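Local coordinates for protein extracellular serine protease (Aeromonas sobria, PDB 3WQB) that cleaves peptide bonds after paired basic residues, one of them lysine, as a calcium-binding, secreted furin-type serine protease that is probably a virulence factor, at residues D310-N314 with R315-N319; Q34-Y37 with L38-G42. The protein carries 1 engineered substitution. One frame throughout, in Å; residues are numbered along the deposited sequence.

Contact 1: residues D310-N314 with R315-N319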
loop_
_atom_site.group_PDB
_atom_site.type_symbol
_atom_site.label_atom_id
_atom_site.label_comp_id
_atom_site.label_asym_id
_atom_site.label_seq_id
_atom_site.Cartn_x
_atom_site.Cartn_y
_atom_site.Cartn_z
ATOM N N ASP A 310 -11.521 26.887 -0.264
ATOM C CA ASP A 310 -11.590 25.628 -1.003
ATOM C C ASP A 310 -12.954 24.970 -0.806
ATOM O O ASP A 310 -13.055 23.904 -0.196
ATOM C CB ASP A 310 -10.445 24.684 -0.602
ATOM C CG ASP A 310 -10.248 23.537 -1.588
ATOM O OD1 ASP A 310 -10.575 23.697 -2.785
ATOM O OD2 ASP A 310 -9.760 22.467 -1.158
ATOM N N PRO A 311 -14.016 25.605 -1.337
ATOM C CA PRO A 311 -15.371 25.123 -1.070
ATOM C C PRO A 311 -15.613 23.690 -1.531
ATOM O O PRO A 311 -14.936 23.191 -2.431
ATOM C CB PRO A 311 -16.251 26.075 -1.887
ATOM C CG PRO A 311 -15.357 26.604 -2.944
ATOM C CD PRO A 311 -14.023 26.736 -2.285
ATOM N N SER A 312 -16.579 23.046 -0.889
ATOM C CA SER A 312 -16.998 21.694 -1.220
ATOM C C SER A 312 -18.516 21.639 -1.241
ATOM O O SER A 312 -19.177 22.337 -0.470
ATOM C CB SER A 312 -16.470 20.702 -0.175
ATOM O OG SER A 312 -16.947 19.387 -0.436
ATOM N N THR A 313 -19.068 20.782 -2.097
ATOM C CA THR A 313 -20.501 20.497 -2.047
ATOM C C THR A 313 -20.873 19.611 -0.849
ATOM O O THR A 313 -22.046 19.440 -0.540
ATOM C CB THR A 313 -21.041 19.859 -3.345
ATOM O OG1 THR A 313 -20.472 18.556 -3.519
ATOM C CG2 THR A 313 -20.734 20.733 -4.573
ATOM N N ASN A 314 -19.878 19.048 -0.165
ATOM C CA ASN A 314 -20.165 18.369 1.090
ATOM C C ASN A 314 -20.760 19.355 2.097
ATOM O O ASN A 314 -20.178 20.412 2.342
ATOM C CB ASN A 314 -18.924 17.693 1.653
ATOM C CG ASN A 314 -19.243 16.868 2.865
ATOM O OD1 ASN A 314 -19.375 17.398 3.972
ATOM N ND2 ASN A 314 -19.433 15.567 2.662
ATOM N N ARG A 315 -21.916 19.015 2.666
ATOM C CA ARG A 315 -22.644 19.986 3.496
ATOM C C ARG A 315 -21.982 20.330 4.830
ATOM O O ARG A 315 -22.333 21.337 5.454
ATOM C CB ARG A 315 -24.092 19.542 3.736
ATOM C CG ARG A 315 -24.901 19.323 2.464
ATOM C CD ARG A 315 -26.387 19.075 2.767
ATOM N NE ARG A 315 -26.585 18.051 3.799
ATOM C CZ ARG A 315 -26.571 16.734 3.586
ATOM N NH1 ARG A 315 -26.400 16.245 2.364
ATOM N NH2 ARG A 315 -26.741 15.896 4.600
ATOM N N LEU A 316 -21.030 19.513 5.275
ATOM C CA LEU A 316 -20.336 19.796 6.519
ATOM C C LEU A 316 -19.394 20.990 6.387
ATOM O O LEU A 316 -19.072 21.640 7.378
ATOM C CB LEU A 316 -19.571 18.554 6.987
ATOM C CG LEU A 316 -18.739 18.631 8.275
ATOM C CD1 LEU A 316 -19.622 18.952 9.465
ATOM C CD2 LEU A 316 -17.988 17.335 8.499
ATOM N N HIS A 317 -18.940 21.263 5.168
ATOM C CA HIS A 317 -17.913 22.285 4.944
ATOM C C HIS A 317 -18.486 23.692 4.971
ATOM O O HIS A 317 -19.588 23.923 4.487
ATOM C CB HIS A 317 -17.205 22.028 3.614
ATOM C CG HIS A 317 -16.337 20.801 3.614
ATOM N ND1 HIS A 317 -15.070 20.807 3.079
ATOM C CD2 HIS A 317 -16.552 19.540 4.066
ATOM C CE1 HIS A 317 -14.535 19.603 3.204
ATOM N NE2 HIS A 317 -15.415 18.815 3.797
ATOM N N GLY A 318 -17.729 24.621 5.552
ATOM C CA GLY A 318 -18.152 26.024 5.650
ATOM C C GLY A 318 -19.549 26.159 6.218
ATOM O O GLY A 318 -20.366 26.953 5.722
ATOM N N ASN A 319 -19.811 25.376 7.259
ATOM C CA ASN A 319 -21.124 25.263 7.875
ATOM C C ASN A 319 -21.046 25.731 9.320
ATOM O O ASN A 319 -20.554 25.011 10.188
ATOM C CB ASN A 319 -21.604 23.808 7.787
ATOM C CG ASN A 319 -23.035 23.631 8.255
ATOM O OD1 ASN A 319 -23.468 24.248 9.228
ATOM N ND2 ASN A 319 -23.768 22.758 7.578
HETATM O O HOH W 1 -14.160 23.419 2.280
#
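S312 and N314 pack locally against L316 and H317 at two overlapping beta turns, in the loop that joins strands 293-296 and 328-329 of the subtilisin domain, close to the second calcium site. The type I turn from N314 to H317 is closed by H317 N bonding to N314 O at 3.2 Å; a type II turn from L316 to N319 overlaps it. N314 also forms an Asx turn: with CG anti to the backbone N (chi1 -174°), its carboxamide reaches forward and OD1 takes the N-H of L316 at 3.0 Å, tilted from the carbonyl plane. Asparagine suits this buried place because the other half of the amide is used too, ND2 bonding to the carbonyls of G287 and G45.

The imidazole of H317 lies under S312, whose CB sits over one ring face, 3.9 Å from the ring centroid, in a CH-pi contact. S312 OG accepts from N314 N, two residues on, at 3.0 Å, an ST turn, so the small side chain both braces the backbone and covers the ring. N314 OD1 approaches the ring obliquely, 3.5 Å from H317 CD2. H317 NE2 accepts from G330 N, while a water in the ring plane links H317 ND1 to D310 O. The ring is thus fixed beside N306, a ligand of the calcium ion.

G318 fits the positive phi of its turn (51°). The guanidinium of R315 bonds to S47 O and forms a salt bridge with D44. Back at the turn, R315 O receives N319 ND2 at 2.9 Å, almost straight at 170° and within the plane of the donor amide.

Contact 2: residues Q34-Y37 with L38-G42; sequences QQWY and LLNSG
Q35 and L38 are joined first through the backbone: Q35 O accepts from L38 N at 3.0 Å, the donor well above the carbonyl plane, and more weakly from L39 N at 3.5 Å. One oxygen therefore gathers two successive N-H groups, winding W36 and Y37 into a tight helix-like turn. W36 CA adds a C-H...O contact to L39 O at 3.4 Å.

Van der Waals contacts centre on L38. Its side chain runs beside that of Q35, CD1 resting against the carboxamide end, 3.6 Å from Q35 NE2, while CD2 meets the Y37 ring at CE2, 4.1 Å away. A branched leucine can serve both neighbours at once, one methyl for each. Q35 CB lies over one face of the tyrosine ring, off toward its rim.

The turn belongs to the subtilisin domain, in a loop ahead of helix 60-64, and its two aromatic residues lean on strands 277-282 and 293-296. In both, CG falls between the backbone N and the carbonyl carbon (chi1 62° in W36, 55° in Y37), a crowded position that carries the rings toward those strands; W36 NE1 bonds to A292 O, just before strand 293-296, and Y37 OH to V294 O within it.

Polar side-chain ends complete the set. Q35 NE2 donates to Y37 OH at 2.9 Å and also bonds to K133 O; the extended glutamine thereby reaches the neighbourhood of T132, a ligand of the first calcium ion. N40 lies alongside W36, N40 ND2 3.6 Å from W36 CE3 with amide and indole planes 64° apart, and that same nitrogen bonds to the carbonyls of N55 and A263. N40 OD1 accepts from G42 N at 2.8 Å in the carbonyl plane, an Asx turn.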
loop_
_atom_site.group_PDB
_atom_site.type_symbol
_atom_site.label_atom_id
_atom_site.label_comp_id
_atom_site.label_asym_id
_atom_site.label_seq_id
_atom_site.Cartn_x
_atom_site.Cartn_y
_atom_site.Cartn_z
ATOM N N GLN A 34 -22.847 10.436 11.156
ATOM C CA GLN A 34 -22.500 10.622 9.749
ATOM C C GLN A 34 -21.186 9.945 9.350
ATOM O O GLN A 34 -20.723 10.088 8.212
ATOM C CB GLN A 34 -22.544 12.107 9.367
ATOM C CG GLN A 34 -23.973 12.632 9.262
ATOM C CD GLN A 34 -24.664 12.241 7.976
ATOM O OE1 GLN A 34 -24.444 11.155 7.438
ATOM N NE2 GLN A 34 -25.493 13.134 7.461
ATOM N N GLN A 35 -20.603 9.202 10.289
ATOM C CA GLN A 35 -19.447 8.340 10.006
ATOM C C GLN A 35 -19.986 6.953 9.622
ATOM O O GLN A 35 -20.067 6.046 10.452
ATOM C CB GLN A 35 -18.535 8.247 11.226
ATOM C CG GLN A 35 -17.888 9.565 11.632
ATOM C CD GLN A 35 -17.117 9.430 12.927
ATOM O OE1 GLN A 35 -17.592 9.838 13.988
ATOM N NE2 GLN A 35 -15.935 8.828 12.853
ATOM N N TRP A 36 -20.370 6.807 8.359
ATOM C CA TRP A 36 -20.985 5.559 7.897
ATOM C C TRP A 36 -20.022 4.395 8.023
ATOM O O TRP A 36 -20.449 3.249 8.054
ATOM C CB TRP A 36 -21.471 5.682 6.438
ATOM C CG TRP A 36 -20.339 5.950 5.477
ATOM C CD1 TRP A 36 -19.867 7.171 5.098
ATOM C CD2 TRP A 36 -19.506 4.978 4.825
ATOM N NE1 TRP A 36 -18.803 7.026 4.236
ATOM C CE2 TRP A 36 -18.558 5.690 4.054
ATOM C CE3 TRP A 36 -19.478 3.575 4.805
ATOM C CZ2 TRP A 36 -17.581 5.048 3.281
ATOM C CZ3 TRP A 36 -18.513 2.936 4.029
ATOM C CH2 TRP A 36 -17.581 3.678 3.267
ATOM N N TYR A 37 -18.729 4.689 8.059
ATOM C CA TYR A 37 -17.738 3.638 8.167
ATOM C C TYR A 37 -17.738 2.962 9.535
ATOM O O TYR A 37 -17.379 1.785 9.648
ATOM C CB TYR A 37 -16.345 4.146 7.775
ATOM C CG TYR A 37 -15.831 5.357 8.520
ATOM C CD1 TYR A 37 -16.118 6.653 8.071
ATOM C CD2 TYR A 37 -14.995 5.215 9.621
ATOM C CE1 TYR A 37 -15.591 7.775 8.723
ATOM C CE2 TYR A 37 -14.475 6.326 10.282
ATOM C CZ TYR A 37 -14.785 7.601 9.828
ATOM O OH TYR A 37 -14.260 8.698 10.465
ATOM N N LEU A 38 -18.161 3.691 10.566
ATOM C CA LEU A 38 -18.354 3.083 11.884
ATOM C C LEU A 38 -19.607 2.210 11.880
ATOM O O LEU A 38 -19.591 1.084 12.376
ATOM C CB LEU A 38 -18.505 4.150 12.971
ATOM C CG LEU A 38 -17.365 5.140 13.213
ATOM C CD1 LEU A 38 -17.753 6.077 14.339
ATOM C CD2 LEU A 38 -16.071 4.398 13.534
ATOM N N LEU A 39 -20.690 2.752 11.327
ATOM C CA LEU A 39 -21.982 2.075 11.264
ATOM C C LEU A 39 -22.730 2.725 10.111
ATOM O O LEU A 39 -23.029 3.931 10.135
ATOM C CB LEU A 39 -22.745 2.220 12.588
ATOM C CG LEU A 39 -23.994 1.360 12.822
ATOM C CD1 LEU A 39 -24.353 1.352 14.286
ATOM C CD2 LEU A 39 -25.180 1.865 12.013
ATOM N N ASN A 40 -22.994 1.926 9.089
ATOM C CA ASN A 40 -23.618 2.402 7.866
ATOM C C ASN A 40 -25.103 2.108 7.914
ATOM O O ASN A 40 -25.517 0.956 7.793
ATOM C CB ASN A 40 -22.973 1.702 6.667
ATOM C CG ASN A 40 -23.460 2.227 5.327
ATOM O OD1 ASN A 40 -24.516 2.853 5.214
ATOM N ND2 ASN A 40 -22.673 1.959 4.290
ATOM N N SER A 41 -25.891 3.162 8.125
ATOM C CA SER A 41 -27.352 3.055 8.145
ATOM C C SER A 41 -27.957 3.626 6.867
ATOM O O SER A 41 -29.141 3.950 6.832
ATOM C CB SER A 41 -27.905 3.812 9.349
ATOM O OG SER A 41 -27.566 5.185 9.252
ATOM N N GLY A 42 -27.141 3.765 5.825
ATOM C CA GLY A 42 -27.600 4.370 4.573
ATOM C C GLY A 42 -27.554 5.887 4.609
ATOM O O GLY A 42 -28.166 6.546 3.758
#

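How the contacts relate
Both contacts belong to the subtilisin domain, their centres about 19 Å apart and on the same side of the chain's centre. Contact 2 comes first along the chain, ahead of helix 60-64; contact 1 follows much later, after strand 293-296, the strand on which W36 and Y37 of contact 2 lean. Their nearest approach is plain packing, R315 NH2 to Q34 NE2 at 4.2 Å. Residues just beyond 38-42 connect them further: D44 binds both Q34 and R315 through its carboxylate, G45 both Q34 and N314 through its backbone, and F46 packs on both. The early loop 34-42 and the distant loop beside the second calcium site are thereby fastened together.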